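Local structure of thermostable monoacylglycerol lipase (Bacillus, 4LHE) at residues 27-32 against 71-76; 32-37 against 155-160. The protein probably hydrolyses monoacylglycerols to a free fatty acid and glycerol, as an esterase of the alpha/beta hydrolase fold. All blocks are in the same frame, centred on the assembly; numbering follows the deposited sequence.

Contact 1: 27-32 against 71-76; sequences HGFTGT and HDWVAS. With SO4 (sulfate ion), chain D.
The loop that follows strand 21-26 of this alpha/beta hydrolase, where the family builds its oxyanion hole, meets helix 70-87 through one aromatic pair, Phe-29 against Trp-73. The phenyl ring of Phe-29 presents its edge: CE1 lies 3.8 Å from Trp-73 CH2, which sits close to the phenyl plane, while the two six-membered rings stand steeply to each other, their planes at 81°. With CG of Phe-29 anti to the backbone N (chi1 174°), the ring extends on the side away from the amide, and its CE1 edge comes up to Trp-73. Met-98 at the start of helix 98-109 touches both aromatic side chains, and Leu-167 and Leu-170 of helix 164-179 pack on Phe-29.

The sulfate, probably from the crystallisation liquor, also bonds to Ser-97 OG and His-226 NE2, which fit a Ser-His-Asp triad with Asp-196; its grip by the Phe-29 amide is consistent with an oxyanion site. On the other side of the turn, His-27 ND1 donates to Gly-28 O at 3.1 Å. Phe-29 N holds sulfate O4 at 2.9 Å, and sulfate O1 is gripped twice by Thr-30, from OG1 and, almost straight at 174°, from the backbone N at 2.7 Å.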
loop_
_atom_site.group_PDB
_atom_site.type_symbol
_atom_site.label_atom_id
_atom_site.label_comp_id
_atom_site.label_asym_id
_atom_site.label_seq_id
_atom_site.Cartn_x
_atom_site.Cartn_y
_atom_site.Cartn_z
ATOM N N HIS A 27 -2.152 3.204 -1.591
ATOM C CA HIS A 27 -0.841 3.579 -2.136
ATOM C C HIS A 27 0.207 3.627 -1.030
ATOM O O HIS A 27 -0.130 3.451 0.147
ATOM C CB HIS A 27 -0.893 4.890 -2.946
ATOM C CG HIS A 27 -1.168 6.131 -2.135
ATOM N ND1 HIS A 27 -0.177 6.813 -1.458
ATOM C CD2 HIS A 27 -2.304 6.841 -1.949
ATOM C CE1 HIS A 27 -0.701 7.880 -0.876
ATOM N NE2 HIS A 27 -1.989 7.924 -1.157
ATOM N N GLY A 28 1.472 3.844 -1.402
ATOM C CA GLY A 28 2.568 3.738 -0.452
ATOM C C GLY A 28 3.039 5.026 0.217
ATOM O O GLY A 28 2.445 6.084 0.040
ATOM N N PHE A 29 4.136 4.914 0.966
ATOM C CA PHE A 29 4.688 5.979 1.823
ATOM C C PHE A 29 5.177 7.208 1.066
ATOM O O PHE A 29 4.830 8.329 1.408
ATOM C CB PHE A 29 5.821 5.383 2.663
ATOM C CG PHE A 29 6.585 6.379 3.507
ATOM C CD1 PHE A 29 6.069 6.834 4.721
ATOM C CD2 PHE A 29 7.853 6.807 3.118
ATOM C CE1 PHE A 29 6.792 7.714 5.518
ATOM C CE2 PHE A 29 8.582 7.692 3.908
ATOM C CZ PHE A 29 8.051 8.147 5.110
ATOM N N THR A 30 5.984 7.015 0.034
ATOM C CA THR A 30 6.405 8.172 -0.749
ATOM C C THR A 30 5.313 8.685 -1.724
ATOM O O THR A 30 5.256 9.883 -2.049
ATOM C CB THR A 30 7.733 7.885 -1.478
ATOM O OG1 THR A 30 7.551 6.808 -2.404
ATOM C CG2 THR A 30 8.804 7.482 -0.468
ATOM N N GLY A 31 4.417 7.787 -2.137
ATOM C CA GLY A 31 3.608 7.989 -3.333
ATOM C C GLY A 31 2.232 8.624 -3.235
ATOM O O GLY A 31 1.935 9.390 -2.309
ATOM N N THR A 32 1.395 8.321 -4.231
ATOM C CA THR A 32 0.085 8.949 -4.394
ATOM C C THR A 32 -0.820 7.909 -5.018
ATOM O O THR A 32 -0.345 6.839 -5.375
ATOM C CB THR A 32 0.143 10.162 -5.351
ATOM O OG1 THR A 32 0.307 9.703 -6.705
ATOM C CG2 THR A 32 1.275 11.137 -4.972
ATOM N N HIS A 71 -1.139 7.669 12.447
ATOM C CA HIS A 71 -2.555 7.687 12.815
ATOM C C HIS A 71 -3.409 8.403 11.762
ATOM O O HIS A 71 -4.566 8.014 11.521
ATOM C CB HIS A 71 -2.756 8.300 14.208
ATOM C CG HIS A 71 -2.109 7.515 15.310
ATOM N ND1 HIS A 71 -2.380 6.180 15.533
ATOM C CD2 HIS A 71 -1.207 7.877 16.255
ATOM C CE1 HIS A 71 -1.665 5.751 16.559
ATOM N NE2 HIS A 71 -0.941 6.760 17.012
ATOM N N ASP A 72 -2.848 9.434 11.130
ATOM C CA ASP A 72 -3.550 10.122 10.046
ATOM C C ASP A 72 -3.740 9.208 8.817
ATOM O O ASP A 72 -4.795 9.217 8.179
ATOM C CB ASP A 72 -2.800 11.403 9.632
ATOM C CG ASP A 72 -2.821 12.487 10.716
ATOM O OD1 ASP A 72 -3.848 12.637 11.406
ATOM O OD2 ASP A 72 -1.804 13.200 10.863
ATOM N N TRP A 73 -2.704 8.438 8.494
ATOM C CA TRP A 73 -2.713 7.552 7.331
ATOM C C TRP A 73 -3.692 6.418 7.556
ATOM O O TRP A 73 -4.474 6.072 6.658
ATOM C CB TRP A 73 -1.303 6.999 7.059
ATOM C CG TRP A 73 -0.257 8.086 6.981
ATOM C CD1 TRP A 73 -0.445 9.384 6.586
ATOM C CD2 TRP A 73 1.133 7.966 7.321
ATOM N NE1 TRP A 73 0.747 10.076 6.666
ATOM C CE2 TRP A 73 1.726 9.227 7.116
ATOM C CE3 TRP A 73 1.930 6.914 7.779
ATOM C CZ2 TRP A 73 3.082 9.460 7.345
ATOM C CZ3 TRP A 73 3.278 7.155 8.023
ATOM C CH2 TRP A 73 3.833 8.413 7.806
ATOM N N VAL A 74 -3.667 5.854 8.762
ATOM C CA VAL A 74 -4.669 4.861 9.157
ATOM C C VAL A 74 -6.076 5.423 9.037
ATOM O O VAL A 74 -6.993 4.744 8.547
ATOM C CB VAL A 74 -4.418 4.324 10.589
ATOM C CG1 VAL A 74 -5.650 3.568 11.111
ATOM C CG2 VAL A 74 -3.206 3.426 10.576
ATOM N N ALA A 75 -6.251 6.670 9.472
ATOM C CA ALA A 75 -7.556 7.299 9.379
ATOM C C ALA A 75 -8.008 7.414 7.919
ATOM O O ALA A 75 -9.168 7.155 7.621
ATOM C CB ALA A 75 -7.562 8.651 10.067
ATOM N N SER A 76 -7.099 7.786 7.013
ATOM C CA SER A 76 -7.437 7.882 5.586
ATOM C C SER A 76 -7.919 6.552 5.059
ATOM O O SER A 76 -8.877 6.497 4.302
ATOM C CB SER A 76 -6.218 8.293 4.753
ATOM O OG SER A 76 -5.793 9.594 5.066
HETATM S S SO4 D . 6.670 3.107 -0.836
HETATM O O1 SO4 D . 6.875 4.553 -0.772
HETATM O O2 SO4 D . 5.928 2.766 -2.068
HETATM O O3 SO4 D . 7.972 2.441 -0.876
HETATM O O4 SO4 D . 5.958 2.706 0.380
#

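Contact 2: 32-37 against 155-160; sequences TPHSMR and KELAYE
His-34 and Leu-157 carry this contact, in which the turn leading into helix 37-45 meets the long loop between strands 141-143 and 161-163, part of the insertion that in such lipases forms the cap. A fully extended first torsion (chi1 180°) carries the imidazole of His-34 away from its own amide and out to the loop. Its CB lies 4.0 Å from Leu-157 CG and equally near CD1, and the imidazole CG rests against the same leucine branch point; the two side chains run roughly at right angles. Farther out, the ring turns its edge to the backbone of the loop: CD2 and NE2 lie near Lys-155 O, which is close to the ring plane. At the tip, NE2 is 3.0 Å from a water also in the ring plane, and this water weakly accepts from Lys-155 N.

Thr-32 borders the leucine from the other end of the turn, its CG2 3.8 Å from Leu-157 O and its OG1 4.1 Å from Leu-157 CB. The hydroxyl oxygen closes an ST turn by accepting from His-34 N at 3.0 Å. A valine in place of Thr-32 would probably leave the His-34 amide without this acceptor and make the turn that aims the imidazole less firmly fixed. Behind the turn, Pro-33 and Met-36 pack on Leu-52 of strand 49-52, and Met-36 also touches Leu-96 of strand 90-96; beyond the leucine, Tyr-159 reaches helix 62-67 at Tyr-62 and Met-65.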
loop_
_atom_site.group_PDB
_atom_site.type_symbol
_atom_site.label_atom_id
_atom_site.label_comp_id
_atom_site.label_asym_id
_atom_site.label_seq_id
_atom_site.Cartn_x
_atom_site.Cartn_y
_atom_site.Cartn_z
ATOM N N THR A 32 1.395 8.321 -4.231
ATOM C CA THR A 32 0.085 8.949 -4.394
ATOM C C THR A 32 -0.820 7.909 -5.018
ATOM O O THR A 32 -0.345 6.839 -5.375
ATOM C CB THR A 32 0.143 10.162 -5.351
ATOM O OG1 THR A 32 0.307 9.703 -6.705
ATOM C CG2 THR A 32 1.275 11.137 -4.972
ATOM N N PRO A 33 -2.124 8.206 -5.157
ATOM C CA PRO A 33 -2.979 7.283 -5.915
ATOM C C PRO A 33 -2.482 6.916 -7.320
ATOM O O PRO A 33 -2.955 5.923 -7.884
ATOM C CB PRO A 33 -4.298 8.075 -6.016
ATOM C CG PRO A 33 -4.373 8.750 -4.705
ATOM C CD PRO A 33 -2.939 9.176 -4.397
ATOM N N HIS A 34 -1.551 7.676 -7.894
ATOM C CA HIS A 34 -1.071 7.345 -9.247
ATOM C C HIS A 34 -0.546 5.902 -9.356
ATOM O O HIS A 34 -0.861 5.186 -10.313
ATOM C CB HIS A 34 -0.013 8.367 -9.701
ATOM C CG HIS A 34 0.548 8.108 -11.069
ATOM N ND1 HIS A 34 -0.186 8.286 -12.225
ATOM C CD2 HIS A 34 1.775 7.696 -11.460
ATOM C CE1 HIS A 34 0.572 8.002 -13.270
ATOM N NE2 HIS A 34 1.763 7.633 -12.836
ATOM N N SER A 35 0.243 5.469 -8.374
ATOM C CA SER A 35 0.812 4.123 -8.392
ATOM C C SER A 35 -0.256 3.010 -8.374
ATOM O O SER A 35 -0.010 1.880 -8.846
ATOM C CB SER A 35 1.771 3.949 -7.211
ATOM O OG SER A 35 1.041 3.893 -5.990
ATOM N N MET A 36 -1.442 3.313 -7.849
ATOM C CA MET A 36 -2.497 2.294 -7.756
ATOM C C MET A 36 -3.609 2.432 -8.794
ATOM O O MET A 36 -4.420 1.534 -8.929
ATOM C CB MET A 36 -3.130 2.262 -6.351
ATOM C CG MET A 36 -2.156 2.001 -5.208
ATOM S SD MET A 36 -1.323 0.406 -5.312
ATOM C CE MET A 36 -2.595 -0.706 -4.700
ATOM N N ARG A 37 -3.648 3.537 -9.529
ATOM C CA ARG A 37 -4.741 3.787 -10.473
ATOM C C ARG A 37 -4.940 2.746 -11.595
ATOM O O ARG A 37 -6.083 2.479 -11.988
ATOM C CB ARG A 37 -4.616 5.203 -11.079
ATOM C CG ARG A 37 -5.795 5.585 -11.989
ATOM C CD ARG A 37 -5.687 7.016 -12.521
ATOM N NE ARG A 37 -5.178 7.911 -11.494
ATOM C CZ ARG A 37 -5.926 8.611 -10.648
ATOM N NH1 ARG A 37 -7.248 8.547 -10.718
ATOM N NH2 ARG A 37 -5.333 9.382 -9.726
ATOM N N LYS A 155 6.284 6.507 -14.397
ATOM C CA LYS A 155 6.940 7.197 -13.295
ATOM C C LYS A 155 6.047 7.293 -12.066
ATOM O O LYS A 155 4.821 7.177 -12.161
ATOM C CB LYS A 155 7.398 8.595 -13.746
ATOM C CG LYS A 155 6.270 9.614 -13.846
ATOM C CD LYS A 155 6.569 10.691 -14.888
ATOM C CE LYS A 155 5.570 11.852 -14.800
ATOM N NZ LYS A 155 4.160 11.394 -14.869
ATOM N N GLU A 156 6.680 7.480 -10.911
ATOM C CA GLU A 156 5.986 7.767 -9.665
ATOM C C GLU A 156 5.817 9.276 -9.575
ATOM O O GLU A 156 6.561 10.013 -10.227
ATOM C CB GLU A 156 6.856 7.315 -8.488
ATOM C CG GLU A 156 6.426 6.039 -7.799
ATOM C CD GLU A 156 7.333 5.721 -6.616
ATOM O OE1 GLU A 156 6.845 5.113 -5.632
ATOM O OE2 GLU A 156 8.541 6.080 -6.675
ATOM N N LEU A 157 4.858 9.743 -8.773
ATOM C CA LEU A 157 4.747 11.174 -8.471
ATOM C C LEU A 157 5.151 11.429 -7.023
ATOM O O LEU A 157 4.632 12.347 -6.382
ATOM C CB LEU A 157 3.322 11.691 -8.667
ATOM C CG LEU A 157 2.538 11.435 -9.953
ATOM C CD1 LEU A 157 1.253 12.204 -9.885
ATOM C CD2 LEU A 157 3.309 11.836 -11.205
ATOM N N ALA A 158 6.063 10.612 -6.501
ATOM C CA ALA A 158 6.510 10.735 -5.107
ATOM C C ALA A 158 7.387 11.971 -4.875
ATOM O O ALA A 158 8.038 12.465 -5.802
ATOM C CB ALA A 158 7.241 9.469 -4.680
ATOM N N TYR A 159 7.402 12.465 -3.636
ATOM C CA TYR A 159 8.166 13.669 -3.282
ATOM C C TYR A 159 9.670 13.479 -3.541
ATOM O O TYR A 159 10.148 12.345 -3.655
ATOM C CB TYR A 159 7.957 14.017 -1.804
ATOM C CG TYR A 159 6.521 14.302 -1.385
ATOM C CD1 TYR A 159 5.687 15.106 -2.158
ATOM C CD2 TYR A 159 6.015 13.771 -0.205
ATOM C CE1 TYR A 159 4.383 15.371 -1.763
ATOM C CE2 TYR A 159 4.721 14.028 0.196
ATOM C CZ TYR A 159 3.916 14.825 -0.589
ATOM O OH TYR A 159 2.635 15.080 -0.184
ATOM N N GLU A 160 10.421 14.577 -3.608
ATOM C CA GLU A 160 11.874 14.480 -3.790
ATOM C C GLU A 160 12.624 14.472 -2.458
ATOM O O GLU A 160 13.805 14.120 -2.401
ATOM C CB GLU A 160 12.382 15.618 -4.666
ATOM C CG GLU A 160 13.617 15.256 -5.472
ATOM C CD GLU A 160 13.417 15.501 -6.950
ATOM O OE1 GLU A 160 13.817 16.586 -7.433
ATOM O OE2 GLU A 160 12.850 14.613 -7.624
HETATM O O HOH W 1 3.120 6.881 -15.452
#

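Thr-32 ends the first segment of contact 1 and begins that of contact 2, where alone it makes contact across the segments; the two centres lie about 12 Å apart. Contact 1 ties the loop after strand 21-26 to helix 70-87 deep in the chain, whereas contact 2 joins its continuation to the loop 155-160 in a less buried place. They also touch directly: Thr-30 O is 3.3 Å from Ala-158 CB, and His-27 CD2 is 3.4 Å from Pro-33 CD. Residues 155-160 thus pack beside the same Thr-30 that binds the sulfate, near the probable catalytic Ser-97 and His-226. In this closed form, the loop 155-160 probably belongs to a cap that lies over that site.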